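Polyketide synthase (Lyngbya majuscula 19L, PDB 3QIT) probably carries out the last step of curacin A biosynthesis, as a thioesterase domain that hydrolyses the thioester and forms a terminal alkene with loss of carbon dioxide and sulfate. Local coordinates at residues G12-C17 / S68-V73; P59-H64 / A83-V88. All blocks are in the same frame, centred on the assembly; numbering follows the deposited sequence.

Interaction 1 of 2, residues G12-C17 / S68-V73; sequences GGNQIC and SHLEMV
S68 holds the backbone of Q15 by two bonds, donating through its amide and accepting on its hydroxyl. The S68 amide N donates to Q15 O at 2.9 Å, a nearly straight bond (172°) lying in the carbonyl plane. In turn S68 OG accepts a hydrogen bond from the Q15 amide N at 2.7 Å. A serine suits this place because its short side chain, with OG set beside its own backbone N (chi1 -63°), brings an acceptor to the strand edge where a partner strand would offer a carbonyl. The loop thus pairs with one residue of strand 14-21 without being a strand itself.

N14 lies beside this pair. Its CB lies against S68 CB, and N14 CG meets L70 CD2 at 3.7 Å, the two side chains crossing at about a right angle. Beyond CG both ends of the amide border L70 CD2, with N14 ND2 at 3.6 Å from it. N14 OD1 also meets S68 CB and accepts a hydrogen bond from a water at 2.9 Å. The same water accepts a hydrogen bond from the E71 amide N at 3.0 Å, so asparagine, which has both a packing surface and an acceptor, reaches a third residue of the loop. Q15 adds its CB, 3.4 Å from S68 OG, before its chain bends at chi2.

L70 also touches T80 on helix 78-91, and Q15 rests on F8 of strand 5-11. N14 and L70 both pack on M72 of the second subunit, so the contact joins the second strand of the sheet, the loop leading to helix 78-91 and the subunit interface.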
loop_
_atom_site.group_PDB
_atom_site.type_symbol
_atom_site.label_atom_id
_atom_site.label_comp_id
_atom_site.label_asym_id
_atom_site.label_seq_id
_atom_site.Cartn_x
_atom_site.Cartn_y
_atom_site.Cartn_z
ATOM N N GLY B 12 -1.534 3.440 13.782
ATOM C CA GLY B 12 -2.475 3.182 12.682
ATOM C C GLY B 12 -3.562 2.172 13.024
ATOM O O GLY B 12 -4.052 1.468 12.148
ATOM N N GLY B 13 -3.920 2.071 14.303
ATOM C CA GLY B 13 -4.929 1.112 14.727
ATOM C C GLY B 13 -4.366 -0.266 14.987
ATOM O O GLY B 13 -5.111 -1.213 15.207
ATOM N N ASN B 14 -3.039 -0.376 14.987
ATOM C CA ASN B 14 -2.380 -1.670 15.132
ATOM C C ASN B 14 -1.374 -1.580 16.268
ATOM O O ASN B 14 -1.197 -0.516 16.845
ATOM C CB ASN B 14 -1.665 -2.012 13.840
ATOM C CG ASN B 14 -2.624 -2.297 12.716
ATOM O OD1 ASN B 14 -3.275 -3.321 12.717
ATOM N ND2 ASN B 14 -2.698 -1.396 11.740
ATOM N N GLN B 15 -0.736 -2.696 16.596
ATOM C CA GLN B 15 0.228 -2.687 17.717
ATOM C C GLN B 15 1.588 -3.087 17.207
ATOM O O GLN B 15 1.739 -4.111 16.527
ATOM C CB GLN B 15 -0.247 -3.661 18.795
ATOM C CG GLN B 15 -1.585 -3.248 19.426
ATOM C CD GLN B 15 -1.439 -2.041 20.328
ATOM O OE1 GLN B 15 -0.407 -1.865 20.964
ATOM N NE2 GLN B 15 -2.478 -1.195 20.384
ATOM N N ILE B 16 2.594 -2.287 17.547
ATOM C CA ILE B 16 3.978 -2.628 17.198
ATOM C C ILE B 16 4.637 -3.202 18.453
ATOM O O ILE B 16 4.692 -2.530 19.460
ATOM C CB ILE B 16 4.756 -1.364 16.791
ATOM C CG1 ILE B 16 4.129 -0.725 15.538
ATOM C CG2 ILE B 16 6.256 -1.719 16.516
ATOM C CD1 ILE B 16 4.677 0.688 15.254
ATOM N N CYS B 17 5.202 -4.401 18.359
ATOM C CA CYS B 17 5.981 -4.946 19.481
ATOM C C CYS B 17 7.429 -4.484 19.354
ATOM O O CYS B 17 8.066 -4.719 18.313
ATOM C CB CYS B 17 5.964 -6.482 19.460
ATOM S SG CYS B 17 6.875 -7.144 20.924
ATOM N N SER B 68 0.960 -6.681 15.394
ATOM C CA SER B 68 -0.351 -6.946 14.763
ATOM C C SER B 68 -0.240 -7.469 13.356
ATOM O O SER B 68 0.670 -7.101 12.603
ATOM C CB SER B 68 -1.179 -5.652 14.678
ATOM O OG SER B 68 -1.432 -5.187 15.951
ATOM N N HIS B 69 -1.216 -8.301 12.987
ATOM C CA HIS B 69 -1.420 -8.619 11.566
ATOM C C HIS B 69 -2.292 -7.516 10.978
ATOM O O HIS B 69 -3.217 -7.009 11.656
ATOM C CB HIS B 69 -2.127 -9.961 11.410
ATOM C CG HIS B 69 -1.328 -11.129 11.905
ATOM N ND1 HIS B 69 -1.699 -12.437 11.677
ATOM C CD2 HIS B 69 -0.174 -11.178 12.614
ATOM C CE1 HIS B 69 -0.807 -13.242 12.229
ATOM N NE2 HIS B 69 0.120 -12.503 12.814
ATOM N N LEU B 70 -2.023 -7.174 9.716
ATOM C CA LEU B 70 -2.805 -6.153 9.032
ATOM C C LEU B 70 -4.016 -6.816 8.392
ATOM O O LEU B 70 -3.874 -7.670 7.508
ATOM C CB LEU B 70 -1.945 -5.381 8.016
ATOM C CG LEU B 70 -0.644 -4.804 8.631
ATOM C CD1 LEU B 70 0.161 -4.025 7.591
ATOM C CD2 LEU B 70 -0.996 -3.889 9.823
ATOM N N GLU B 71 -5.210 -6.416 8.848
ATOM C CA GLU B 71 -6.445 -7.112 8.458
ATOM C C GLU B 71 -6.766 -6.914 6.997
ATOM O O GLU B 71 -7.454 -7.726 6.383
ATOM C CB GLU B 71 -7.642 -6.627 9.264
ATOM C CG GLU B 71 -7.679 -7.071 10.711
ATOM C CD GLU B 71 -9.009 -6.704 11.344
ATOM O OE1 GLU B 71 -9.082 -5.639 11.976
ATOM O OE2 GLU B 71 -9.987 -7.455 11.155
ATOM N N MET B 72 -6.280 -5.827 6.434
ATOM C CA MET B 72 -6.400 -5.684 4.983
ATOM C C MET B 72 -5.061 -5.953 4.315
ATOM O O MET B 72 -4.102 -5.195 4.498
ATOM C CB MET B 72 -6.911 -4.329 4.591
ATOM C CG MET B 72 -7.333 -4.344 3.099
ATOM S SD MET B 72 -8.442 -3.049 2.798
ATOM C CE MET B 72 -7.445 -1.670 3.341
ATOM N N VAL B 73 -5.027 -7.017 3.517
ATOM C CA VAL B 73 -3.770 -7.557 2.930
ATOM C C VAL B 73 -2.967 -6.535 2.128
ATOM O O VAL B 73 -1.734 -6.591 2.104
ATOM C CB VAL B 73 -4.075 -8.750 1.965
ATOM C CG1 VAL B 73 -2.772 -9.299 1.368
ATOM C CG2 VAL B 73 -4.815 -9.844 2.685
HETATM O O HOH W 1 -5.260 -4.247 10.869
#

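Interaction 2 of 2, residues P59-H64 / A83-V88; sequences PDLFGH and AQIDRV
Q84, on the helix that follows strand 55-59 in this alpha/beta hydrolase fold, reaches across to the loop at the strand's end and bonds to its backbone on both sides of L61. The loop closes a type II turn from L61 to H64, with G63 at the positive phi that this turn favours.

Along helix 78-91, A83 precedes the contact and uses its carbonyl within the helix. Q84 follows, its chain extended with CG anti to the backbone N (chi1 -177°), which carries the amide straight out to the loop. Q84 NE2 donates to D60 O at 2.8 Å, and D60 O lies close to the amide plane. Q84 OE1 accepts a hydrogen bond from F62 N at 2.9 Å. A glutamine suits this buried place because one flat group supplies both a donor and an acceptor, and the two bonds fix which way round it lies. The amide also stacks on the F62 ring, the planes 27° apart, with Q84 CD 3.7 Å above the ring and offset toward its rim.

I85 turns its CD1 to L61 CD2 at 4.3 Å, and the loop's leucine and the helix's isoleucine share L108 of helix 104-115. D86 and R87 look to other partners, D86 to R116 by a salt bridge. One turn beyond Q84, V88 places CG2 4.2 Å from P59 CB, so small apolar groups meet where the strand ends.

Within the turn, H64 ND1 donates to F62 O at 3.0 Å; the oxygen is in the imidazole plane, but the nitrogen stands above the plane of the F62 carbonyl.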
loop_
_atom_site.group_PDB
_atom_site.type_symbol
_atom_site.label_atom_id
_atom_site.label_comp_id
_atom_site.label_asym_id
_atom_site.label_seq_id
_atom_site.Cartn_x
_atom_site.Cartn_y
_atom_site.Cartn_z
ATOM N N PRO B 59 12.200 -3.807 16.572
ATOM C CA PRO B 59 10.737 -3.924 16.368
ATOM C C PRO B 59 10.421 -5.166 15.570
ATOM O O PRO B 59 11.196 -5.562 14.684
ATOM C CB PRO B 59 10.389 -2.691 15.530
ATOM C CG PRO B 59 11.661 -2.297 14.888
ATOM C CD PRO B 59 12.764 -2.666 15.826
ATOM N N ASP B 60 9.283 -5.788 15.882
ATOM C CA ASP B 60 8.715 -6.780 14.976
ATOM C C ASP B 60 8.012 -5.988 13.856
ATOM O O ASP B 60 7.141 -5.140 14.120
ATOM C CB ASP B 60 7.651 -7.634 15.691
ATOM C CG ASP B 60 8.225 -8.633 16.705
ATOM O OD1 ASP B 60 9.299 -9.231 16.495
ATOM O OD2 ASP B 60 7.555 -8.843 17.742
ATOM N N LEU B 61 8.322 -6.268 12.603
ATOM C CA LEU B 61 7.586 -5.639 11.508
ATOM C C LEU B 61 6.136 -6.120 11.548
ATOM O O LEU B 61 5.877 -7.217 12.071
ATOM C CB LEU B 61 8.260 -5.961 10.170
ATOM C CG LEU B 61 9.673 -5.397 9.995
ATOM C CD1 LEU B 61 10.260 -5.895 8.668
ATOM C CD2 LEU B 61 9.663 -3.846 10.076
ATOM N N PHE B 62 5.186 -5.321 11.047
ATOM C CA PHE B 62 3.775 -5.768 11.067
ATOM C C PHE B 62 3.648 -7.127 10.394
ATOM O O PHE B 62 4.365 -7.428 9.429
ATOM C CB PHE B 62 2.839 -4.771 10.375
ATOM C CG PHE B 62 2.538 -3.528 11.202
ATOM C CD1 PHE B 62 2.068 -3.628 12.511
ATOM C CD2 PHE B 62 2.702 -2.276 10.640
ATOM C CE1 PHE B 62 1.794 -2.435 13.278
ATOM C CE2 PHE B 62 2.421 -1.108 11.369
ATOM C CZ PHE B 62 1.970 -1.192 12.690
ATOM N N GLY B 63 2.779 -7.965 10.952
ATOM C CA GLY B 63 2.622 -9.340 10.486
ATOM C C GLY B 63 3.683 -10.335 10.946
ATOM O O GLY B 63 3.585 -11.515 10.636
ATOM N N HIS B 64 4.696 -9.863 11.678
ATOM C CA HIS B 64 5.815 -10.709 12.119
ATOM C C HIS B 64 5.841 -10.719 13.639
ATOM O O HIS B 64 5.350 -9.792 14.284
ATOM C CB HIS B 64 7.155 -10.109 11.669
ATOM C CG HIS B 64 7.374 -10.132 10.183
ATOM N ND1 HIS B 64 6.701 -9.306 9.304
ATOM C CD2 HIS B 64 8.224 -10.868 9.432
ATOM C CE1 HIS B 64 7.124 -9.537 8.070
ATOM N NE2 HIS B 64 8.038 -10.493 8.118
ATOM N N ALA B 83 6.859 3.471 7.163
ATOM C CA ALA B 83 6.123 4.337 8.074
ATOM C C ALA B 83 6.197 3.802 9.507
ATOM O O ALA B 83 6.220 4.574 10.472
ATOM C CB ALA B 83 4.631 4.483 7.612
ATOM N N GLN B 84 6.134 2.477 9.648
ATOM C CA GLN B 84 6.227 1.822 10.939
ATOM C C GLN B 84 7.591 2.119 11.565
ATOM O O GLN B 84 7.661 2.448 12.748
ATOM C CB GLN B 84 6.057 0.286 10.779
ATOM C CG GLN B 84 6.072 -0.470 12.104
ATOM C CD GLN B 84 6.196 -1.997 11.942
ATOM O OE1 GLN B 84 6.100 -2.555 10.833
ATOM N NE2 GLN B 84 6.396 -2.672 13.069
ATOM N N ILE B 85 8.666 1.947 10.788
ATOM C CA ILE B 85 10.021 2.250 11.313
ATOM C C ILE B 85 10.179 3.752 11.686
ATOM O O ILE B 85 10.735 4.071 12.732
ATOM C CB ILE B 85 11.127 1.784 10.363
ATOM C CG1 ILE B 85 11.107 0.264 10.257
ATOM C CG2 ILE B 85 12.533 2.270 10.839
ATOM C CD1 ILE B 85 11.840 -0.268 9.054
ATOM N N ASP B 86 9.671 4.647 10.843
ATOM C CA ASP B 86 9.656 6.103 11.143
ATOM C C ASP B 86 8.929 6.357 12.470
ATOM O O ASP B 86 9.402 7.128 13.318
ATOM C CB ASP B 86 8.961 6.865 10.016
ATOM C CG ASP B 86 9.355 8.350 9.936
ATOM O OD1 ASP B 86 10.489 8.725 10.329
ATOM O OD2 ASP B 86 8.524 9.141 9.432
ATOM N N ARG B 87 7.781 5.706 12.662
ATOM C CA ARG B 87 7.054 5.839 13.930
ATOM C C ARG B 87 7.887 5.382 15.140
ATOM O O ARG B 87 7.888 6.047 16.179
ATOM C CB ARG B 87 5.732 5.064 13.871
ATOM C CG ARG B 87 4.932 5.118 15.161
ATOM C CD ARG B 87 4.497 6.559 15.451
ATOM N NE ARG B 87 3.776 6.669 16.712
ATOM C CZ ARG B 87 4.359 6.896 17.887
ATOM N NH1 ARG B 87 5.681 7.041 17.964
ATOM N NH2 ARG B 87 3.619 6.989 18.984
ATOM N N VAL B 88 8.604 4.262 14.993
ATOM C CA VAL B 88 9.461 3.739 16.058
ATOM C C VAL B 88 10.571 4.748 16.386
ATOM O O VAL B 88 10.839 5.026 17.562
ATOM C CB VAL B 88 10.101 2.375 15.666
ATOM C CG1 VAL B 88 11.125 1.973 16.719
ATOM C CG2 VAL B 88 9.018 1.277 15.545
#

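Overall arrangement
The segments of the two interactions alternate along the chain, and their centres are 9 Å apart on the same side of the chain's centre. They meet directly: C17 O and D60 N are 2.9 Å apart and S68 O and G63 N 2.8 Å apart, both probable hydrogen bonds. F62 is shared ground, its CE1 3.5 Å from N14 CB, while I16 CG2 lies 3.6 Å from Q84 NE2. Interaction 1 is the surface end and interaction 2 the buried end of this region, and both touch the second subunit. In interaction 2, L61 lies near the probable nucleophile elbow around S103, of a likely S103-H269-E127 triad, without touching it.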